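Local coordinates for uncharacterized conserved protein YiiM (Geobacillus stearothermophilus, PDB 5YHH), which probably acts as a molybdenum cofactor-dependent oxidoreductase of the MOSC family, giving resistance to hydroxylaminopurine, at residues Ala64-Trp76 against Ala86-Glu100. Residues are numbered along the deposited sequence; the frame is centred on the assembly and turned at random.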
ATOM      1  N   ALA A  64      -3.919  -7.333  -2.858  1.00 29.62           N
ATOM      2  CA  ALA A  64      -5.311  -7.499  -2.436  1.00 29.52           C
ATOM      3  C   ALA A  64      -5.880  -6.232  -1.756  1.00 28.90           C
ATOM      4  O   ALA A  64      -7.024  -5.868  -2.005  1.00 28.97           O
ATOM      5  CB  ALA A  64      -5.425  -8.653  -1.506  1.00 29.53           C
ATOM      6  N   ILE A  65      -5.085  -5.595  -0.888  1.00 27.37           N
ATOM      7  CA  ILE A  65      -5.519  -4.415  -0.120  1.00 26.09           C
ATOM      8  C   ILE A  65      -4.468  -3.313  -0.304  1.00 25.22           C
ATOM      9  O   ILE A  65      -3.302  -3.496   0.035  1.00 25.04           O
ATOM     10  CB  ILE A  65      -5.688  -4.736   1.373  1.00 26.57           C
ATOM     11  CG1 ILE A  65      -6.738  -5.859   1.586  1.00 27.77           C
ATOM     12  CG2 ILE A  65      -6.103  -3.478   2.153  1.00 25.39           C
ATOM     13  CD1 ILE A  65      -6.621  -6.503   2.946  1.00 32.09           C
ATOM     14  N   CYS A  66      -4.879  -2.177  -0.845  1.00 25.12           N
ATOM     15  CA  CYS A  66      -4.020  -0.985  -0.889  1.00 24.96           C
ATOM     16  C   CYS A  66      -4.235  -0.100   0.372  1.00 22.86           C
ATOM     17  O   CYS A  66      -5.372   0.224   0.711  1.00 22.99           O
ATOM     18  CB  CYS A  66      -4.322  -0.210  -2.197  1.00 25.49           C
ATOM     19  SG  CYS A  66      -3.341   1.286  -2.355  1.00 34.44           S
ATOM     20  N   ALA A  67      -3.157   0.242   1.074  1.00 21.55           N
ATOM     21  CA  ALA A  67      -3.203   1.007   2.336  1.00 21.62           C
ATOM     22  C   ALA A  67      -2.419   2.294   2.217  1.00 21.83           C
ATOM     23  O   ALA A  67      -1.370   2.334   1.542  1.00 22.59           O
ATOM     24  CB  ALA A  67      -2.632   0.172   3.481  1.00 21.41           C
ATOM     25  N   TYR A  68      -2.927   3.356   2.853  1.00 21.30           N
ATOM     26  CA  TYR A  68      -2.257   4.664   2.826  1.00 20.40           C
ATOM     27  C   TYR A  68      -2.262   5.314   4.202  1.00 20.14           C
ATOM     28  O   TYR A  68      -3.293   5.336   4.863  1.00 20.63           O
ATOM     29  CB  TYR A  68      -2.884   5.611   1.794  1.00 20.39           C
ATOM     30  CG  TYR A  68      -1.935   6.704   1.456  1.00 19.87           C
ATOM     31  CD1 TYR A  68      -0.896   6.488   0.566  1.00 21.75           C
ATOM     32  CD2 TYR A  68      -2.030   7.932   2.070  1.00 21.77           C
ATOM     33  CE1 TYR A  68      -0.000   7.474   0.283  1.00 21.15           C
ATOM     34  CE2 TYR A  68      -1.157   8.932   1.777  1.00 22.31           C
ATOM     35  CZ  TYR A  68      -0.136   8.709   0.892  1.00 21.02           C
ATOM     36  OH  TYR A  68       0.784   9.687   0.603  1.00 22.58           O
ATOM     37  N   PRO A  69      -1.097   5.812   4.658  1.00 20.85           N
ATOM     38  CA  PRO A  69      -1.022   6.476   5.936  1.00 21.00           C
ATOM     39  C   PRO A  69      -1.743   7.815   5.944  1.00 21.99           C
ATOM     40  O   PRO A  69      -1.327   8.723   5.222  1.00 21.45           O
ATOM     41  CB  PRO A  69       0.484   6.685   6.131  1.00 22.01           C
ATOM     42  CG  PRO A  69       1.128   5.596   5.278  1.00 22.93           C
ATOM     43  CD  PRO A  69       0.248   5.534   4.104  1.00 21.24           C
ATOM     44  N   SER A  70      -2.775   7.956   6.769  1.00 21.79           N
ATOM     45  CA  SER A  70      -3.493   9.237   6.884  1.00 23.07           C
ATOM     46  C   SER A  70      -2.559  10.399   7.280  1.00 24.60           C
ATOM     47  O   SER A  70      -2.809  11.587   6.931  1.00 25.67           O
ATOM     48  CB  SER A  70      -4.668   9.127   7.879  1.00 23.20           C
ATOM     49  OG  SER A  70      -4.231   8.838   9.216  1.00 25.62           O
ATOM     50  N   GLU A  71      -1.483  10.082   8.004  1.00 25.38           N
ATOM     51  CA  GLU A  71      -0.556  11.117   8.453  1.00 27.05           C
ATOM     52  C   GLU A  71      -0.100  11.966   7.282  1.00 26.05           C
ATOM     53  O   GLU A  71       0.094  13.155   7.423  1.00 25.77           O
ATOM     54  CB  GLU A  71       0.667  10.530   9.182  1.00 28.91           C
ATOM     55  CG  GLU A  71       0.366   9.918  10.569  1.00 29.95           C
ATOM     56  CD  GLU A  71      -0.092   8.462  10.506  1.00 29.73           C
ATOM     57  OE1 GLU A  71      -0.442   7.983   9.397  1.00 27.45           O
ATOM     58  OE2 GLU A  71      -0.136   7.785  11.577  1.00 26.50           O
ATOM     59  N   HIS A  72       0.079  11.347   6.113  1.00 23.96           N
ATOM     60  CA  HIS A  72       0.617  12.063   4.964  1.00 23.56           C
ATOM     61  C   HIS A  72      -0.348  13.088   4.396  1.00 23.60           C
ATOM     62  O   HIS A  72       0.075  14.024   3.708  1.00 24.50           O
ATOM     63  CB  HIS A  72       1.017  11.072   3.865  1.00 22.17           C
ATOM     64  CG  HIS A  72       2.092  10.138   4.288  1.00 21.95           C
ATOM     65  ND1 HIS A  72       3.061  10.485   5.210  1.00 24.28           N
ATOM     66  CD2 HIS A  72       2.348   8.858   3.927  1.00 23.16           C
ATOM     67  CE1 HIS A  72       3.880   9.458   5.382  1.00 27.40           C
ATOM     68  NE2 HIS A  72       3.464   8.458   4.619  1.00 24.39           N
ATOM     69  N   PHE A  73      -1.648  12.903   4.641  1.00 23.12           N
ATOM     70  CA  PHE A  73      -2.644  13.886   4.192  1.00 23.66           C
ATOM     71  C   PHE A  73      -2.311  15.317   4.653  1.00 24.61           C
ATOM     72  O   PHE A  73      -2.593  16.275   3.934  1.00 24.89           O
ATOM     73  CB  PHE A  73      -4.024  13.537   4.699  1.00 23.38           C
ATOM     74  CG  PHE A  73      -4.577  12.229   4.157  1.00 24.10           C
ATOM     75  CD1 PHE A  73      -4.101  11.665   2.967  1.00 24.94           C
ATOM     76  CD2 PHE A  73      -5.619  11.589   4.833  1.00 25.89           C
ATOM     77  CE1 PHE A  73      -4.644  10.471   2.471  1.00 26.81           C
ATOM     78  CE2 PHE A  73      -6.142  10.419   4.346  1.00 25.67           C
ATOM     79  CZ  PHE A  73      -5.654   9.862   3.160  1.00 22.81           C
ATOM     80  N   VAL A  74      -1.748  15.445   5.852  1.00 24.93           N
ATOM     81  CA  VAL A  74      -1.340  16.728   6.384  1.00 26.56           C
ATOM     82  C   VAL A  74      -0.317  17.382   5.481  1.00 27.36           C
ATOM     83  O   VAL A  74      -0.460  18.563   5.140  1.00 29.60           O
ATOM     84  CB  VAL A  74      -0.817  16.609   7.845  1.00 28.04           C
ATOM     85  CG1 VAL A  74      -0.228  17.955   8.348  1.00 30.48           C
ATOM     86  CG2 VAL A  74      -1.924  16.207   8.744  1.00 28.47           C
ATOM     87  N   TYR A  75       0.706  16.627   5.079  1.00 27.23           N
ATOM     88  CA  TYR A  75       1.689  17.116   4.165  1.00 26.79           C
ATOM     89  C   TYR A  75       1.062  17.511   2.824  1.00 26.93           C
ATOM     90  O   TYR A  75       1.365  18.585   2.304  1.00 27.87           O
ATOM     91  CB  TYR A  75       2.790  16.082   3.948  1.00 27.34           C
ATOM     92  CG  TYR A  75       3.742  16.439   2.819  1.00 28.79           C
ATOM     93  CD1 TYR A  75       4.825  17.266   3.051  1.00 29.45           C
ATOM     94  CD2 TYR A  75       3.586  15.902   1.539  1.00 31.04           C
ATOM     95  CE1 TYR A  75       5.699  17.589   2.058  1.00 31.99           C
ATOM     96  CE2 TYR A  75       4.447  16.244   0.525  1.00 30.08           C
ATOM     97  CZ  TYR A  75       5.515  17.067   0.799  1.00 30.64           C
ATOM     98  OH  TYR A  75       6.394  17.420  -0.183  1.00 31.95           O
ATOM     99  N   TRP A  76       0.182  16.678   2.266  1.00 25.51           N
ATOM    100  CA  TRP A  76      -0.409  16.987   0.955  1.00 24.94           C
ATOM    101  C   TRP A  76      -1.289  18.255   1.019  1.00 25.54           C
ATOM    102  O   TRP A  76      -1.306  19.045   0.064  1.00 25.19           O
ATOM    103  CB  TRP A  76      -1.213  15.810   0.408  1.00 24.77           C
ATOM    104  CG  TRP A  76      -0.344  14.590   0.174  1.00 24.73           C
ATOM    105  CD1 TRP A  76      -0.458  13.375   0.772  1.00 25.04           C
ATOM    106  CD2 TRP A  76       0.797  14.513  -0.678  1.00 24.35           C
ATOM    107  NE1 TRP A  76       0.530  12.539   0.335  1.00 20.73           N
ATOM    108  CE2 TRP A  76       1.318  13.215  -0.549  1.00 25.13           C
ATOM    109  CE3 TRP A  76       1.428  15.408  -1.541  1.00 24.43           C
ATOM    110  CZ2 TRP A  76       2.431  12.793  -1.246  1.00 22.59           C
ATOM    111  CZ3 TRP A  76       2.541  14.977  -2.247  1.00 24.86           C
ATOM    112  CH2 TRP A  76       3.019  13.668  -2.090  1.00 22.96           C
ATOM    113  N   ALA A  86      -9.847  10.649   3.770  1.00 24.16           N
ATOM    114  CA  ALA A  86      -9.831   9.237   3.537  1.00 24.35           C
ATOM    115  C   ALA A  86     -10.340   8.895   2.139  1.00 24.02           C
ATOM    116  O   ALA A  86     -11.374   9.378   1.690  1.00 24.35           O
ATOM    117  CB  ALA A  86     -10.662   8.512   4.671  1.00 25.12           C
ATOM    118  N   GLY A  87      -9.573   8.087   1.423  1.00 23.78           N
ATOM    119  CA  GLY A  87      -9.932   7.678   0.057  1.00 24.95           C
ATOM    120  C   GLY A  87      -9.195   8.484  -1.015  1.00 25.33           C
ATOM    121  O   GLY A  87      -9.191   8.144  -2.203  1.00 25.63           O
ATOM    122  N   ALA A  88      -8.523   9.533  -0.585  1.00 25.07           N
ATOM    123  CA  ALA A  88      -7.888  10.469  -1.507  1.00 25.59           C
ATOM    124  C   ALA A  88      -6.814   9.789  -2.376  1.00 26.07           C
ATOM    125  O   ALA A  88      -6.572  10.223  -3.512  1.00 26.53           O
ATOM    126  CB  ALA A  88      -7.312  11.668  -0.700  1.00 25.42           C
ATOM    127  N   PHE A  89      -6.156   8.742  -1.860  1.00 24.98           N
ATOM    128  CA  PHE A  89      -5.136   8.011  -2.659  1.00 25.11           C
ATOM    129  C   PHE A  89      -5.610   6.712  -3.256  1.00 25.38           C
ATOM    130  O   PHE A  89      -4.814   5.897  -3.764  1.00 25.31           O
ATOM    131  CB  PHE A  89      -3.814   7.862  -1.887  1.00 25.38           C
ATOM    132  CG  PHE A  89      -3.041   9.171  -1.829  1.00 27.65           C
ATOM    133  CD1 PHE A  89      -3.623  10.303  -1.322  1.00 32.28           C
ATOM    134  CD2 PHE A  89      -1.773   9.273  -2.361  1.00 28.75           C
ATOM    135  CE1 PHE A  89      -2.938  11.530  -1.365  1.00 34.10           C
ATOM    136  CE2 PHE A  89      -1.098  10.499  -2.366  1.00 30.51           C
ATOM    137  CZ  PHE A  89      -1.684  11.597  -1.878  1.00 30.67           C
ATOM    138  N   GLY A  90      -6.930   6.571  -3.300  1.00 25.76           N
ATOM    139  CA  GLY A  90      -7.568   5.391  -3.841  1.00 26.00           C
ATOM    140  C   GLY A  90      -7.376   4.203  -2.935  1.00 25.41           C
ATOM    141  O   GLY A  90      -7.572   3.087  -3.364  1.00 26.13           O
ATOM    142  N   GLU A  91      -7.026   4.425  -1.666  1.00 23.94           N
ATOM    143  CA  GLU A  91      -6.693   3.303  -0.783  1.00 23.39           C
ATOM    144  C   GLU A  91      -7.947   2.568  -0.273  1.00 23.82           C
ATOM    145  O   GLU A  91      -8.963   3.187  -0.008  1.00 25.12           O
ATOM    146  CB  GLU A  91      -5.790   3.765   0.376  1.00 23.42           C
ATOM    147  CG  GLU A  91      -6.448   4.663   1.458  1.00 21.49           C
ATOM    148  CD  GLU A  91      -6.722   6.072   1.107  1.00 22.70           C
ATOM    149  OE1 GLU A  91      -6.520   6.490  -0.071  1.00 22.59           O
ATOM    150  OE2 GLU A  91      -7.113   6.820   2.067  1.00 20.86           O
ATOM    151  N   ASN A  92      -7.888   1.245  -0.166  1.00 23.36           N
ATOM    152  CA  ASN A  92      -8.935   0.481   0.542  1.00 23.48           C
ATOM    153  C   ASN A  92      -8.973   0.826   2.014  1.00 23.00           C
ATOM    154  O   ASN A  92     -10.064   0.979   2.611  1.00 24.22           O
ATOM    155  CB  ASN A  92      -8.700  -1.031   0.399  1.00 23.92           C
ATOM    156  CG  ASN A  92      -8.613  -1.479  -1.025  1.00 27.90           C
ATOM    157  OD1 ASN A  92      -7.520  -1.565  -1.620  1.00 27.97           O
ATOM    158  ND2 ASN A  92      -9.770  -1.727  -1.619  1.00 31.04           N
ATOM    159  N   TRP A  93      -7.785   0.954   2.613  1.00 22.10           N
ATOM    160  CA  TRP A  93      -7.620   1.150   4.052  1.00 22.17           C
ATOM    161  C   TRP A  93      -6.788   2.419   4.280  1.00 22.45           C
ATOM    162  O   TRP A  93      -5.635   2.499   3.851  1.00 20.25           O
ATOM    163  CB  TRP A  93      -6.850  -0.019   4.662  1.00 23.20           C
ATOM    164  CG  TRP A  93      -7.561  -1.328   4.768  1.00 23.14           C
ATOM    165  CD1 TRP A  93      -8.776  -1.669   4.244  1.00 27.14           C
ATOM    166  CD2 TRP A  93      -7.033  -2.510   5.373  1.00 23.46           C
ATOM    167  NE1 TRP A  93      -9.046  -3.005   4.514  1.00 27.34           N
ATOM    168  CE2 TRP A  93      -7.995  -3.527   5.223  1.00 26.20           C
ATOM    169  CE3 TRP A  93      -5.850  -2.790   6.058  1.00 25.02           C
ATOM    170  CZ2 TRP A  93      -7.800  -4.824   5.727  1.00 28.50           C
ATOM    171  CZ3 TRP A  93      -5.651  -4.040   6.555  1.00 26.41           C
ATOM    172  CH2 TRP A  93      -6.627  -5.060   6.391  1.00 26.87           C
ATOM    173  N   THR A  94      -7.411   3.404   4.917  1.00 22.12           N
ATOM    174  CA  THR A  94      -6.723   4.566   5.407  1.00 22.50           C
ATOM    175  C   THR A  94      -6.231   4.224   6.792  1.00 22.62           C
ATOM    176  O   THR A  94      -7.010   3.868   7.674  1.00 22.77           O
ATOM    177  CB  THR A  94      -7.655   5.772   5.487  1.00 22.71           C
ATOM    178  OG1 THR A  94      -8.272   5.957   4.216  1.00 24.36           O
ATOM    179  CG2 THR A  94      -6.841   7.013   5.877  1.00 23.31           C
ATOM    180  N   LEU A  95      -4.925   4.343   6.991  1.00 23.22           N
ATOM    181  CA  LEU A  95      -4.324   3.886   8.220  1.00 23.83           C
ATOM    182  C   LEU A  95      -3.980   5.025   9.137  1.00 25.48           C
ATOM    183  O   LEU A  95      -3.858   6.186   8.720  1.00 24.16           O
ATOM    184  CB  LEU A  95      -3.065   3.095   7.898  1.00 23.99           C
ATOM    185  CG  LEU A  95      -3.182   1.816   7.068  1.00 24.47           C
ATOM    186  CD1 LEU A  95      -1.841   1.023   7.105  1.00 24.75           C
ATOM    187  CD2 LEU A  95      -4.344   0.947   7.518  1.00 25.15           C
ATOM    188  N   LEU A  96      -3.865   4.688  10.415  1.00 26.08           N
ATOM    189  CA  LEU A  96      -3.291   5.586  11.422  1.00 27.95           C
ATOM    190  C   LEU A  96      -2.223   4.813  12.216  1.00 28.65           C
ATOM    191  O   LEU A  96      -2.423   3.639  12.563  1.00 28.41           O
ATOM    192  CB  LEU A  96      -4.394   6.115  12.344  1.00 28.81           C
ATOM    193  CG  LEU A  96      -3.960   7.094  13.409  1.00 32.62           C
ATOM    194  CD1 LEU A  96      -3.621   8.481  12.755  1.00 31.88           C
ATOM    195  CD2 LEU A  96      -5.089   7.221  14.463  1.00 36.40           C
ATOM    196  N   GLY A  97      -1.087   5.458  12.481  1.00 29.72           N
ATOM    197  CA  GLY A  97      -0.004   4.862  13.260  1.00 30.89           C
ATOM    198  C   GLY A  97       0.961   3.938  12.542  1.00 31.63           C
ATOM    199  O   GLY A  97       1.792   3.301  13.189  1.00 33.15           O
ATOM    200  N   LEU A  98       0.846   3.811  11.219  1.00 31.16           N
ATOM    201  CA  LEU A  98       1.725   2.924  10.441  1.00 32.04           C
ATOM    202  C   LEU A  98       2.181   3.655   9.191  1.00 31.00           C
ATOM    203  O   LEU A  98       1.392   3.821   8.246  1.00 30.45           O
ATOM    204  CB  LEU A  98       1.000   1.634  10.057  1.00 32.32           C
ATOM    205  CG  LEU A  98       0.655   0.656  11.207  1.00 37.35           C
ATOM    206  CD1 LEU A  98      -0.615  -0.109  10.932  1.00 40.64           C
ATOM    207  CD2 LEU A  98       1.794  -0.331  11.482  1.00 42.56           C
ATOM    208  N   THR A  99       3.425   4.133   9.216  1.00 30.56           N
ATOM    209  CA  THR A  99       4.042   4.774   8.062  1.00 30.20           C
ATOM    210  C   THR A  99       5.095   3.848   7.404  1.00 29.73           C
ATOM    211  O   THR A  99       5.448   2.787   7.947  1.00 30.24           O
ATOM    212  CB  THR A  99       4.728   6.089   8.445  1.00 30.57           C
ATOM    213  OG1 THR A  99       5.820   5.776   9.304  1.00 34.46           O
ATOM    214  CG2 THR A  99       3.767   7.069   9.130  1.00 32.18           C
ATOM    215  N   GLU A 100       5.605   4.266   6.250  1.00 28.69           N
ATOM    216  CA  GLU A 100       6.542   3.461   5.449  1.00 28.05           C
ATOM    217  C   GLU A 100       7.867   3.181   6.183  1.00 30.29           C
ATOM    218  O   GLU A 100       8.558   2.221   5.872  1.00 29.77           O
ATOM    219  CB  GLU A 100       6.830   4.155   4.110  1.00 27.99           C
ATOM    220  CG  GLU A 100       5.602   4.312   3.196  1.00 25.77           C
ATOM    221  CD  GLU A 100       4.745   5.558   3.525  1.00 26.67           C
ATOM    222  OE1 GLU A 100       5.023   6.241   4.558  1.00 26.10           O
ATOM    223  OE2 GLU A 100       3.779   5.840   2.771  1.00 24.74           O
TER
HETATM  224  O   HOH W   1      -0.862   5.151   9.244  1.00 10.64           O
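Tyr68 and Phe89 lie ring over ring within a beta-alpha-beta unit of the MOSC domain, where parallel strands 65-69 and 93-96 sit side by side and helix 71-80 lies on the crossover between them. The stack is offset, with centroids 4.3 Å apart and planes 16° from parallel. Pro69 CD lies against the opposite face of Tyr68, toward its rim. Phe89 reaches further, pushing its CZ against one face of the Trp76 indole, 3.3 Å from NE1, while Phe73 CE1 approaches Phe89 CD1. Helix 137-144 also packs on this cluster, through Ile141 on Phe89 and Leu137 on Trp76.

On the sheet face that carries Ala67, Trp93 and Leu95, the Ile65 side chain fits Trp93 as a bump fits a dish: CG2, anti to the backbone N, sits over the five-membered ring, and CD1 reaches the six-membered ring, 3.5 Å from Trp93 CZ2. Ala67 CB is the low spot beside it that takes Leu95 CD1 at 3.8 Å.

Against Tyr68 CB, the Glu91 chain, bent at chi2, turns its carboxylate to Gly87 N, Phe89 N and Thr94 OG1, and Phe73 meets OE2 with its ring edge. Just past strand 65-69, Leu95 O accepts hydrogen bonds from both N and OG of Ser70. Farther along, His72 NE2 gives Glu100 OE1 a 2.7 Å hydrogen bond in the imidazole plane, on the syn side of the oxygen.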